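Local coordinates for tailspike protein (Acinetobacter phage vB_ApiP_P1, PDB 6E1R), which probably recognises and cleaves the capsular polysaccharide of Acinetobacter baumannii, this chain being the part of the tailspike built around a trimeric parallel beta-helix, at residues A[297-308]-A[327-337]; A[201-212]-A[230-241]. One frame throughout, in Å; residues are numbered along the deposited sequence.

Interaction 1 of 2, residues A[297-308]-A[327-337]; sequences ASSPIMFVGGYI and GFVPLIKFQGI
Phe-303 and Phe-334 are neighbours on two consecutive rungs of a parallel beta-helix. Their ring planes differ by only 2°, yet one ring is displaced so far along the other that little overlap remains: the centroids are 5.1 Å apart, and Phe-303 CD1 meets Phe-334 CE1 at 3.6 Å. The parallel pairing of the two residues puts both rings on one side of the sheet, and matching first torsions, with each CG anti to its carbonyl carbon (chi1 -61° and -64°), make them parallel. Ile-308 arrives after the corner, nearly at right angles to Phe-334, and sets CD1 against that ring's edge at 3.9 Å from CE1. Ile-337, bent at both torsions, brings CD1 to 3.6 Å from Phe-303 CB and near Gly-305 C, at the corner, while its CG2 meets Ile-308 CG1. Farther back, Ile-301 crosses Val-329 with CD1 4.1 Å from CG2. On the other side of the sheet Met-302, a selenomethionine, brushes Lys-333 CB through CG. Strands 301-304 and 331-335 run 4.8 Å apart, bonded from Ile-301 N to Leu-331 O through to Gly-305 N and Gln-335 O. The row of phenylalanines continues: Phe-334 stacks on Phe-360, and Phe-303 meets the ring of Phe-278. Lys-333 pairs with Glu-361 of the second subunit, and Gln-335 bonds Gln-335 of both other subunits, a ring of three glutamines. Strand 316-320 packs against Ile-301, Ile-308 and Ile-332.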
loop_
_atom_site.group_PDB
_atom_site.type_symbol
_atom_site.label_atom_id
_atom_site.label_comp_id
_atom_site.label_asym_id
_atom_site.label_seq_id
_atom_site.Cartn_x
_atom_site.Cartn_y
_atom_site.Cartn_z
ATOM N N ALA A 297 -6.254 -9.896 -18.198
ATOM C CA ALA A 297 -5.127 -9.142 -17.676
ATOM C C ALA A 297 -3.975 -10.063 -17.305
ATOM O O ALA A 297 -4.132 -11.278 -17.165
ATOM C CB ALA A 297 -5.533 -8.318 -16.447
ATOM N N SER A 298 -2.804 -9.450 -17.156
ATOM C CA SER A 298 -1.639 -10.062 -16.536
ATOM C C SER A 298 -1.122 -9.096 -15.477
ATOM O O SER A 298 -1.624 -7.977 -15.338
ATOM C CB SER A 298 -0.553 -10.407 -17.565
ATOM O OG SER A 298 -0.090 -9.253 -18.237
ATOM N N SER A 299 -0.124 -9.549 -14.709
ATOM C CA SER A 299 0.434 -8.826 -13.567
ATOM C C SER A 299 -0.602 -8.747 -12.447
ATOM O O SER A 299 -1.799 -8.941 -12.694
ATOM C CB SER A 299 0.918 -7.429 -13.975
ATOM O OG SER A 299 2.211 -7.486 -14.549
ATOM N N PRO A 300 -0.191 -8.477 -11.209
ATOM C CA PRO A 300 -1.146 -8.492 -10.097
ATOM C C PRO A 300 -2.130 -7.333 -10.144
ATOM O O PRO A 300 -1.910 -6.305 -10.788
ATOM C CB PRO A 300 -0.247 -8.392 -8.861
ATOM C CG PRO A 300 0.970 -7.707 -9.360
ATOM C CD PRO A 300 1.186 -8.260 -10.731
ATOM N N ILE A 301 -3.243 -7.530 -9.441
ATOM C CA ILE A 301 -4.264 -6.509 -9.240
ATOM C C ILE A 301 -4.462 -6.363 -7.737
ATOM O O ILE A 301 -4.802 -7.338 -7.056
ATOM C CB ILE A 301 -5.585 -6.870 -9.936
ATOM C CG1 ILE A 301 -5.356 -7.103 -11.430
ATOM C CG2 ILE A 301 -6.622 -5.778 -9.710
ATOM C CD1 ILE A 301 -6.582 -7.602 -12.161
HETATM N N MSE A 302 -4.246 -5.158 -7.221
HETATM C CA MSE A 302 -4.294 -4.949 -5.778
HETATM C C MSE A 302 -5.301 -3.886 -5.353
HETATM O O MSE A 302 -5.458 -2.859 -6.013
HETATM C CB MSE A 302 -2.909 -4.569 -5.254
HETATM C CG MSE A 302 -1.832 -5.591 -5.550
HETATM SE SE MSE A 302 -0.112 -5.044 -4.824
HETATM C CE MSE A 302 -0.012 -3.256 -5.599
ATOM N N PHE A 303 -5.976 -4.147 -4.237
ATOM C CA PHE A 303 -6.885 -3.195 -3.607
ATOM C C PHE A 303 -6.312 -2.848 -2.241
ATOM O O PHE A 303 -6.364 -3.665 -1.315
ATOM C CB PHE A 303 -8.295 -3.771 -3.479
ATOM C CG PHE A 303 -8.937 -4.111 -4.793
ATOM C CD1 PHE A 303 -8.731 -5.346 -5.382
ATOM C CD2 PHE A 303 -9.751 -3.193 -5.438
ATOM C CE1 PHE A 303 -9.322 -5.662 -6.587
ATOM C CE2 PHE A 303 -10.346 -3.501 -6.646
ATOM C CZ PHE A 303 -10.130 -4.737 -7.221
ATOM N N VAL A 304 -5.765 -1.644 -2.114
ATOM C CA VAL A 304 -5.128 -1.199 -0.875
ATOM C C VAL A 304 -6.122 -0.265 -0.192
ATOM O O VAL A 304 -6.178 0.936 -0.468
ATOM C CB VAL A 304 -3.780 -0.527 -1.133
ATOM C CG1 VAL A 304 -3.123 -0.136 0.180
ATOM C CG2 VAL A 304 -2.868 -1.451 -1.933
ATOM N N GLY A 305 -6.926 -0.829 0.708
ATOM C CA GLY A 305 -7.951 -0.072 1.399
ATOM C C GLY A 305 -9.152 0.238 0.526
ATOM O O GLY A 305 -9.041 0.234 -0.703
ATOM N N GLY A 306 -10.314 0.475 1.140
ATOM C CA GLY A 306 -11.483 0.896 0.401
ATOM C C GLY A 306 -12.684 0.039 0.731
ATOM O O GLY A 306 -12.695 -0.701 1.721
ATOM N N TYR A 307 -13.707 0.138 -0.120
ATOM C CA TYR A 307 -14.969 -0.561 0.072
ATOM C C TYR A 307 -15.344 -1.326 -1.188
ATOM O O TYR A 307 -15.192 -0.818 -2.303
ATOM C CB TYR A 307 -16.112 0.404 0.419
ATOM C CG TYR A 307 -15.963 1.117 1.740
ATOM C CD1 TYR A 307 -15.101 2.196 1.871
ATOM C CD2 TYR A 307 -16.705 0.732 2.849
ATOM C CE1 TYR A 307 -14.966 2.856 3.070
ATOM C CE2 TYR A 307 -16.578 1.389 4.055
ATOM C CZ TYR A 307 -15.707 2.453 4.159
ATOM O OH TYR A 307 -15.573 3.112 5.358
ATOM N N ILE A 308 -15.831 -2.550 -1.000
ATOM C CA ILE A 308 -16.509 -3.299 -2.053
ATOM C C ILE A 308 -17.750 -3.912 -1.422
ATOM O O ILE A 308 -17.685 -4.990 -0.821
ATOM C CB ILE A 308 -15.606 -4.380 -2.678
ATOM C CG1 ILE A 308 -14.302 -3.770 -3.200
ATOM C CG2 ILE A 308 -16.336 -5.091 -3.808
ATOM C CD1 ILE A 308 -13.362 -4.776 -3.823
ATOM N N GLY A 327 -0.487 -15.177 -20.682
ATOM C CA GLY A 327 -0.278 -14.329 -19.525
ATOM C C GLY A 327 -1.412 -14.517 -18.544
ATOM O O GLY A 327 -2.486 -15.023 -18.889
ATOM N N PHE A 328 -1.156 -14.097 -17.308
ATOM C CA PHE A 328 -2.143 -14.265 -16.252
ATOM C C PHE A 328 -1.841 -13.302 -15.116
ATOM O O PHE A 328 -0.741 -12.756 -15.012
ATOM C CB PHE A 328 -2.168 -15.707 -15.729
ATOM C CG PHE A 328 -0.880 -16.144 -15.089
ATOM C CD1 PHE A 328 -0.687 -16.012 -13.722
ATOM C CD2 PHE A 328 0.139 -16.689 -15.854
ATOM C CE1 PHE A 328 0.497 -16.413 -13.132
ATOM C CE2 PHE A 328 1.326 -17.094 -15.269
ATOM C CZ PHE A 328 1.504 -16.957 -13.907
ATOM N N VAL A 329 -2.840 -13.112 -14.262
ATOM C CA VAL A 329 -2.673 -12.375 -13.014
ATOM C C VAL A 329 -2.116 -13.355 -11.989
ATOM O O VAL A 329 -2.722 -14.410 -11.754
ATOM C CB VAL A 329 -3.997 -11.754 -12.546
ATOM C CG1 VAL A 329 -3.809 -11.028 -11.223
ATOM C CG2 VAL A 329 -4.544 -10.808 -13.605
ATOM N N PRO A 330 -0.965 -13.080 -11.383
ATOM C CA PRO A 330 -0.428 -14.007 -10.379
ATOM C C PRO A 330 -1.121 -13.864 -9.036
ATOM O O PRO A 330 -1.269 -14.843 -8.298
ATOM C CB PRO A 330 1.051 -13.612 -10.296
ATOM C CG PRO A 330 1.060 -12.164 -10.649
ATOM C CD PRO A 330 -0.028 -11.982 -11.679
ATOM N N LEU A 331 -1.549 -12.645 -8.710
ATOM C CA LEU A 331 -2.087 -12.355 -7.391
ATOM C C LEU A 331 -3.140 -11.262 -7.480
ATOM O O LEU A 331 -2.946 -10.256 -8.169
ATOM C CB LEU A 331 -0.974 -11.924 -6.428
ATOM C CG LEU A 331 -1.428 -11.349 -5.087
ATOM C CD1 LEU A 331 -2.178 -12.400 -4.289
ATOM C CD2 LEU A 331 -0.240 -10.813 -4.301
ATOM N N ILE A 332 -4.250 -11.466 -6.779
ATOM C CA ILE A 332 -5.245 -10.429 -6.540
ATOM C C ILE A 332 -5.327 -10.247 -5.031
ATOM O O ILE A 332 -5.822 -11.131 -4.319
ATOM C CB ILE A 332 -6.614 -10.780 -7.134
ATOM C CG1 ILE A 332 -6.520 -10.892 -8.657
ATOM C CG2 ILE A 332 -7.647 -9.733 -6.738
ATOM C CD1 ILE A 332 -7.840 -11.205 -9.328
ATOM N N LYS A 333 -4.841 -9.110 -4.540
ATOM C CA LYS A 333 -4.748 -8.853 -3.110
ATOM C C LYS A 333 -5.836 -7.879 -2.683
ATOM O O LYS A 333 -5.970 -6.796 -3.262
ATOM C CB LYS A 333 -3.372 -8.298 -2.737
ATOM C CG LYS A 333 -3.190 -8.097 -1.240
ATOM C CD LYS A 333 -1.766 -7.704 -0.886
ATOM C CE LYS A 333 -1.579 -7.637 0.624
ATOM N NZ LYS A 333 -0.198 -7.229 1.004
ATOM N N PHE A 334 -6.606 -8.270 -1.675
ATOM C CA PHE A 334 -7.593 -7.405 -1.034
ATOM C C PHE A 334 -7.014 -7.031 0.329
ATOM O O PHE A 334 -7.208 -7.739 1.318
ATOM C CB PHE A 334 -8.941 -8.109 -0.905
ATOM C CG PHE A 334 -9.581 -8.439 -2.223
ATOM C CD1 PHE A 334 -10.359 -7.505 -2.885
ATOM C CD2 PHE A 334 -9.402 -9.684 -2.802
ATOM C CE1 PHE A 334 -10.948 -7.809 -4.098
ATOM C CE2 PHE A 334 -9.988 -9.992 -4.015
ATOM C CZ PHE A 334 -10.761 -9.054 -4.663
ATOM N N GLN A 335 -6.295 -5.913 0.371
ATOM C CA GLN A 335 -5.577 -5.481 1.570
ATOM C C GLN A 335 -6.456 -4.507 2.345
ATOM O O GLN A 335 -6.559 -3.329 1.994
ATOM C CB GLN A 335 -4.237 -4.855 1.199
ATOM C CG GLN A 335 -3.427 -4.376 2.390
ATOM C CD GLN A 335 -2.024 -3.940 2.008
ATOM O OE1 GLN A 335 -1.511 -4.313 0.954
ATOM N NE2 GLN A 335 -1.399 -3.143 2.867
ATOM N N GLY A 336 -7.093 -5.006 3.403
ATOM C CA GLY A 336 -7.890 -4.176 4.285
ATOM C C GLY A 336 -9.106 -3.561 3.625
ATOM O O GLY A 336 -9.303 -2.344 3.688
ATOM N N ILE A 337 -9.936 -4.390 3.000
ATOM C CA ILE A 337 -11.111 -3.928 2.271
ATOM C C ILE A 337 -12.348 -4.178 3.121
ATOM O O ILE A 337 -12.514 -5.268 3.684
ATOM C CB ILE A 337 -11.233 -4.629 0.908
ATOM C CG1 ILE A 337 -9.897 -4.577 0.164
ATOM C CG2 ILE A 337 -12.329 -3.990 0.072
ATOM C CD1 ILE A 337 -9.384 -3.174 -0.065
#

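Interaction 2 of 2, residues A[201-212]-A[230-241]; sequences DRSLRYGIDANL and NSIGFKAIRSLG
Residues 201-212 and 230-241 are neighbouring coils of the parallel beta-helix, paired from before the corner to beyond it. The backbone bonds run through the corners at Arg-205, Gly-207 and Ala-236: Lys-235 N reaches Arg-205 O, Gly-207 N reaches Lys-235 O (2.7 Å), Ile-208 N reaches Ala-236 O and Arg-238 N reaches Ile-208 O. Asn-230 joins the two segments through its side chain. Its ND2 gives a straight bond (161°) to Arg-202 O at 2.9 Å, lying close to its own amide plane, while OD1 accepts from Gly-233 N in an Asx motif that folds the loop back. Within 201-212, Asp-201 OD1 makes an Asx turn, taking both Ser-203 N and Ser-203 OG.

Among the aromatics, the Phe-234 ring takes Arg-202 CG over one face as a CH-pi contact, 4.2 Å from CG to the centroid, and has Leu-204 O in plane at its edge, 3.2 Å from CD1. Apolar packing continues inward with Leu-212 CD1 on Ile-237 CG2 (3.9 Å). Of the charged groups, Arg-205 bends at chi2 (59°) to bring NE to Ile-232 CG2 (3.5 Å); its NH1 pairs with Asp-263. The Tyr-206 ring comes over one face of the Arg-238 guanidinium, planes 61° apart; the very short approach of OH to NH2 is doubtful and is not a hydrogen bond. Past the corner, Ser-239 OG donates to Ala-210 O at 3.1 Å.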
loop_
_atom_site.group_PDB
_atom_site.type_symbol
_atom_site.label_atom_id
_atom_site.label_comp_id
_atom_site.label_asym_id
_atom_site.label_seq_id
_atom_site.Cartn_x
_atom_site.Cartn_y
_atom_site.Cartn_z
ATOM N N ASP A 201 -20.948 11.314 -15.350
ATOM C CA ASP A 201 -22.370 11.170 -15.084
ATOM C C ASP A 201 -22.874 9.819 -15.577
ATOM O O ASP A 201 -22.410 9.286 -16.588
ATOM C CB ASP A 201 -23.146 12.307 -15.755
ATOM C CG ASP A 201 -24.562 12.440 -15.230
ATOM O OD1 ASP A 201 -25.388 11.548 -15.512
ATOM O OD2 ASP A 201 -24.846 13.436 -14.531
ATOM N N ARG A 202 -23.844 9.268 -14.845
ATOM C CA ARG A 202 -24.402 7.966 -15.189
ATOM C C ARG A 202 -25.206 7.998 -16.481
ATOM O O ARG A 202 -25.544 6.931 -17.006
ATOM C CB ARG A 202 -25.282 7.459 -14.047
ATOM C CG ARG A 202 -25.119 5.983 -13.735
ATOM C CD ARG A 202 -26.187 5.523 -12.759
ATOM N NE ARG A 202 -26.382 6.475 -11.669
ATOM C CZ ARG A 202 -27.499 6.576 -10.956
ATOM N NH1 ARG A 202 -28.531 5.784 -11.218
ATOM N NH2 ARG A 202 -27.589 7.471 -9.982
ATOM N N SER A 203 -25.520 9.187 -16.999
ATOM C CA SER A 203 -26.205 9.293 -18.280
ATOM C C SER A 203 -25.344 8.796 -19.431
ATOM O O SER A 203 -25.884 8.412 -20.475
ATOM C CB SER A 203 -26.628 10.741 -18.531
ATOM O OG SER A 203 -25.523 11.623 -18.418
ATOM N N LEU A 204 -24.025 8.796 -19.264
ATOM C CA LEU A 204 -23.130 8.289 -20.291
ATOM C C LEU A 204 -23.306 6.786 -20.463
ATOM O O LEU A 204 -23.620 6.060 -19.516
ATOM C CB LEU A 204 -21.677 8.595 -19.925
ATOM C CG LEU A 204 -21.230 10.056 -19.924
ATOM C CD1 LEU A 204 -19.870 10.186 -19.252
ATOM C CD2 LEU A 204 -21.189 10.609 -21.339
ATOM N N ARG A 205 -23.105 6.319 -21.697
ATOM C CA ARG A 205 -23.073 4.881 -21.939
ATOM C C ARG A 205 -21.783 4.269 -21.407
ATOM O O ARG A 205 -21.803 3.202 -20.782
ATOM C CB ARG A 205 -23.236 4.595 -23.431
ATOM C CG ARG A 205 -23.229 3.119 -23.785
ATOM C CD ARG A 205 -24.334 2.366 -23.071
ATOM N NE ARG A 205 -24.303 0.941 -23.382
ATOM C CZ ARG A 205 -23.609 0.042 -22.692
ATOM N NH1 ARG A 205 -22.882 0.424 -21.650
ATOM N NH2 ARG A 205 -23.637 -1.236 -23.044
ATOM N N TYR A 206 -20.654 4.936 -21.640
ATOM C CA TYR A 206 -19.370 4.551 -21.074
ATOM C C TYR A 206 -18.722 5.783 -20.464
ATOM O O TYR A 206 -18.724 6.854 -21.079
ATOM C CB TYR A 206 -18.442 3.948 -22.135
ATOM C CG TYR A 206 -19.044 2.799 -22.907
ATOM C CD1 TYR A 206 -19.043 1.512 -22.389
ATOM C CD2 TYR A 206 -19.605 3.003 -24.159
ATOM C CE1 TYR A 206 -19.590 0.460 -23.095
ATOM C CE2 TYR A 206 -20.153 1.957 -24.874
ATOM C CZ TYR A 206 -20.145 0.689 -24.337
ATOM O OH TYR A 206 -20.691 -0.352 -25.049
ATOM N N GLY A 207 -18.183 5.637 -19.258
ATOM C CA GLY A 207 -17.436 6.724 -18.659
ATOM C C GLY A 207 -16.202 7.036 -19.476
ATOM O O GLY A 207 -16.001 8.175 -19.909
ATOM N N ILE A 208 -15.364 6.023 -19.691
ATOM C CA ILE A 208 -14.189 6.124 -20.550
ATOM C C ILE A 208 -14.147 4.880 -21.426
ATOM O O ILE A 208 -14.069 3.760 -20.909
ATOM C CB ILE A 208 -12.883 6.255 -19.748
ATOM C CG1 ILE A 208 -12.874 7.553 -18.938
ATOM C CG2 ILE A 208 -11.682 6.199 -20.679
ATOM C CD1 ILE A 208 -11.622 7.742 -18.111
ATOM N N ASP A 209 -14.202 5.069 -22.744
ATOM C CA ASP A 209 -14.122 3.946 -23.670
ATOM C C ASP A 209 -12.884 4.065 -24.550
ATOM O O ASP A 209 -12.958 3.875 -25.769
ATOM C CB ASP A 209 -15.387 3.857 -24.527
ATOM C CG ASP A 209 -15.560 2.492 -25.170
ATOM O OD1 ASP A 209 -14.679 1.624 -24.978
ATOM O OD2 ASP A 209 -16.573 2.284 -25.868
ATOM N N ALA A 210 -11.747 4.388 -23.945
ATOM C CA ALA A 210 -10.489 4.568 -24.654
ATOM C C ALA A 210 -9.433 3.629 -24.082
ATOM O O ALA A 210 -9.589 3.067 -22.995
ATOM C CB ALA A 210 -10.014 6.024 -24.573
ATOM N N ASN A 211 -8.341 3.471 -24.827
ATOM C CA ASN A 211 -7.249 2.585 -24.426
ATOM C C ASN A 211 -6.342 3.355 -23.473
ATOM O O ASN A 211 -5.450 4.093 -23.898
ATOM C CB ASN A 211 -6.488 2.089 -25.651
ATOM C CG ASN A 211 -5.604 0.894 -25.346
ATOM O OD1 ASN A 211 -5.648 0.338 -24.250
ATOM N ND2 ASN A 211 -4.797 0.490 -26.322
ATOM N N LEU A 212 -6.568 3.173 -22.174
ATOM C CA LEU A 212 -5.845 3.918 -21.152
ATOM C C LEU A 212 -4.481 3.298 -20.881
ATOM O O LEU A 212 -4.337 2.074 -20.840
ATOM C CB LEU A 212 -6.656 3.949 -19.857
ATOM C CG LEU A 212 -8.013 4.650 -19.924
ATOM C CD1 LEU A 212 -8.787 4.426 -18.636
ATOM C CD2 LEU A 212 -7.833 6.134 -20.195
ATOM N N ASN A 230 -30.692 6.755 -17.656
ATOM C CA ASN A 230 -29.983 5.859 -18.564
ATOM C C ASN A 230 -30.643 4.486 -18.496
ATOM O O ASN A 230 -30.593 3.817 -17.457
ATOM C CB ASN A 230 -28.501 5.780 -18.196
ATOM C CG ASN A 230 -27.685 4.934 -19.163
ATOM O OD1 ASN A 230 -28.217 4.077 -19.871
ATOM N ND2 ASN A 230 -26.379 5.171 -19.189
ATOM N N SER A 231 -31.252 4.071 -19.606
ATOM C CA SER A 231 -31.899 2.771 -19.709
ATOM C C SER A 231 -31.074 1.756 -20.486
ATOM O O SER A 231 -31.365 0.558 -20.415
ATOM C CB SER A 231 -33.276 2.913 -20.366
ATOM O OG SER A 231 -33.164 3.470 -21.664
ATOM N N ILE A 232 -30.048 2.196 -21.214
ATOM C CA ILE A 232 -29.255 1.265 -22.007
ATOM C C ILE A 232 -28.179 0.611 -21.151
ATOM O O ILE A 232 -27.936 -0.596 -21.257
ATOM C CB ILE A 232 -28.657 1.989 -23.228
ATOM C CG1 ILE A 232 -29.777 2.569 -24.098
ATOM C CG2 ILE A 232 -27.774 1.049 -24.036
ATOM C CD1 ILE A 232 -29.290 3.286 -25.340
ATOM N N GLY A 233 -27.527 1.380 -20.299
ATOM C CA GLY A 233 -26.518 0.861 -19.397
ATOM C C GLY A 233 -25.401 1.866 -19.203
ATOM O O GLY A 233 -25.191 2.774 -20.008
ATOM N N PHE A 234 -24.667 1.700 -18.106
ATOM C CA PHE A 234 -23.527 2.556 -17.801
ATOM C C PHE A 234 -22.359 1.683 -17.378
ATOM O O PHE A 234 -22.480 0.889 -16.439
ATOM C CB PHE A 234 -23.862 3.565 -16.699
ATOM C CG PHE A 234 -22.658 4.279 -16.149
ATOM C CD1 PHE A 234 -22.092 5.341 -16.836
ATOM C CD2 PHE A 234 -22.094 3.891 -14.944
ATOM C CE1 PHE A 234 -20.984 6.000 -16.336
ATOM C CE2 PHE A 234 -20.986 4.546 -14.438
ATOM C CZ PHE A 234 -20.431 5.602 -15.136
ATOM N N LYS A 235 -21.232 1.840 -18.062
ATOM C CA LYS A 235 -19.985 1.187 -17.701
ATOM C C LYS A 235 -18.946 2.264 -17.434
ATOM O O LYS A 235 -18.828 3.222 -18.205
ATOM C CB LYS A 235 -19.509 0.230 -18.798
ATOM C CG LYS A 235 -18.182 -0.447 -18.486
ATOM C CD LYS A 235 -17.797 -1.459 -19.551
ATOM C CE LYS A 235 -18.775 -2.624 -19.574
ATOM N NZ LYS A 235 -18.430 -3.634 -20.612
ATOM N N ALA A 236 -18.203 2.111 -16.339
ATOM C CA ALA A 236 -17.241 3.135 -15.951
ATOM C C ALA A 236 -16.094 3.216 -16.950
ATOM O O ALA A 236 -15.822 4.279 -17.518
ATOM C CB ALA A 236 -16.719 2.857 -14.541
ATOM N N ILE A 237 -15.405 2.101 -17.176
ATOM C CA ILE A 237 -14.200 2.081 -17.996
ATOM C C ILE A 237 -14.209 0.849 -18.892
ATOM O O ILE A 237 -14.541 -0.256 -18.449
ATOM C CB ILE A 237 -12.926 2.113 -17.120
ATOM C CG1 ILE A 237 -12.848 3.431 -16.347
ATOM C CG2 ILE A 237 -11.675 1.917 -17.964
ATOM C CD1 ILE A 237 -11.716 3.491 -15.367
ATOM N N ARG A 238 -13.847 1.050 -20.160
ATOM C CA ARG A 238 -13.622 -0.035 -21.117
ATOM C C ARG A 238 -12.373 0.323 -21.912
ATOM O O ARG A 238 -12.424 1.183 -22.797
ATOM C CB ARG A 238 -14.787 -0.238 -22.076
ATOM C CG ARG A 238 -14.576 -1.476 -22.944
ATOM C CD ARG A 238 -15.411 -1.459 -24.215
ATOM N NE ARG A 238 -16.809 -1.835 -24.065
ATOM C CZ ARG A 238 -17.692 -1.742 -25.056
ATOM N NH1 ARG A 238 -17.305 -1.284 -26.239
ATOM N NH2 ARG A 238 -18.951 -2.107 -24.869
ATOM N N SER A 239 -11.260 -0.326 -21.601
ATOM C CA SER A 239 -10.003 -0.084 -22.298
ATOM C C SER A 239 -9.710 -1.321 -23.141
ATOM O O SER A 239 -9.291 -2.355 -22.616
ATOM C CB SER A 239 -8.876 0.215 -21.313
ATOM O OG SER A 239 -9.210 1.312 -20.483
ATOM N N LEU A 240 -9.919 -1.208 -24.447
ATOM C CA LEU A 240 -9.657 -2.293 -25.378
ATOM C C LEU A 240 -8.431 -1.950 -26.209
ATOM O O LEU A 240 -8.382 -0.889 -26.842
ATOM C CB LEU A 240 -10.864 -2.550 -26.281
ATOM C CG LEU A 240 -12.183 -2.840 -25.560
ATOM C CD1 LEU A 240 -13.248 -3.297 -26.546
ATOM C CD2 LEU A 240 -11.991 -3.869 -24.452
ATOM N N GLY A 241 -7.450 -2.846 -26.210
ATOM C CA GLY A 241 -6.228 -2.607 -26.948
ATOM C C GLY A 241 -5.875 -3.714 -27.918
ATOM O O GLY A 241 -6.743 -4.483 -28.344
#

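Both contacts join successive coils of one right-handed parallel beta-helix, and they follow each other in series: interaction 2 closes before interaction 1 opens. Their centres lie 22 Å apart, with nearest atoms about 9 Å apart, so they do not touch. What connects them is the pairing of strands. Strand 235-239 of interaction 2 pairs with 267-270 and, through it, with 293-297, whose last residue opens interaction 1, while strand 273-278 lies beside segment 297-308. Their surroundings differ: both other subunits reach interaction 1, which is thus part of the trimer interface, whereas no other subunit of the trimer touches interaction 2, which belongs to one subunit's own coil.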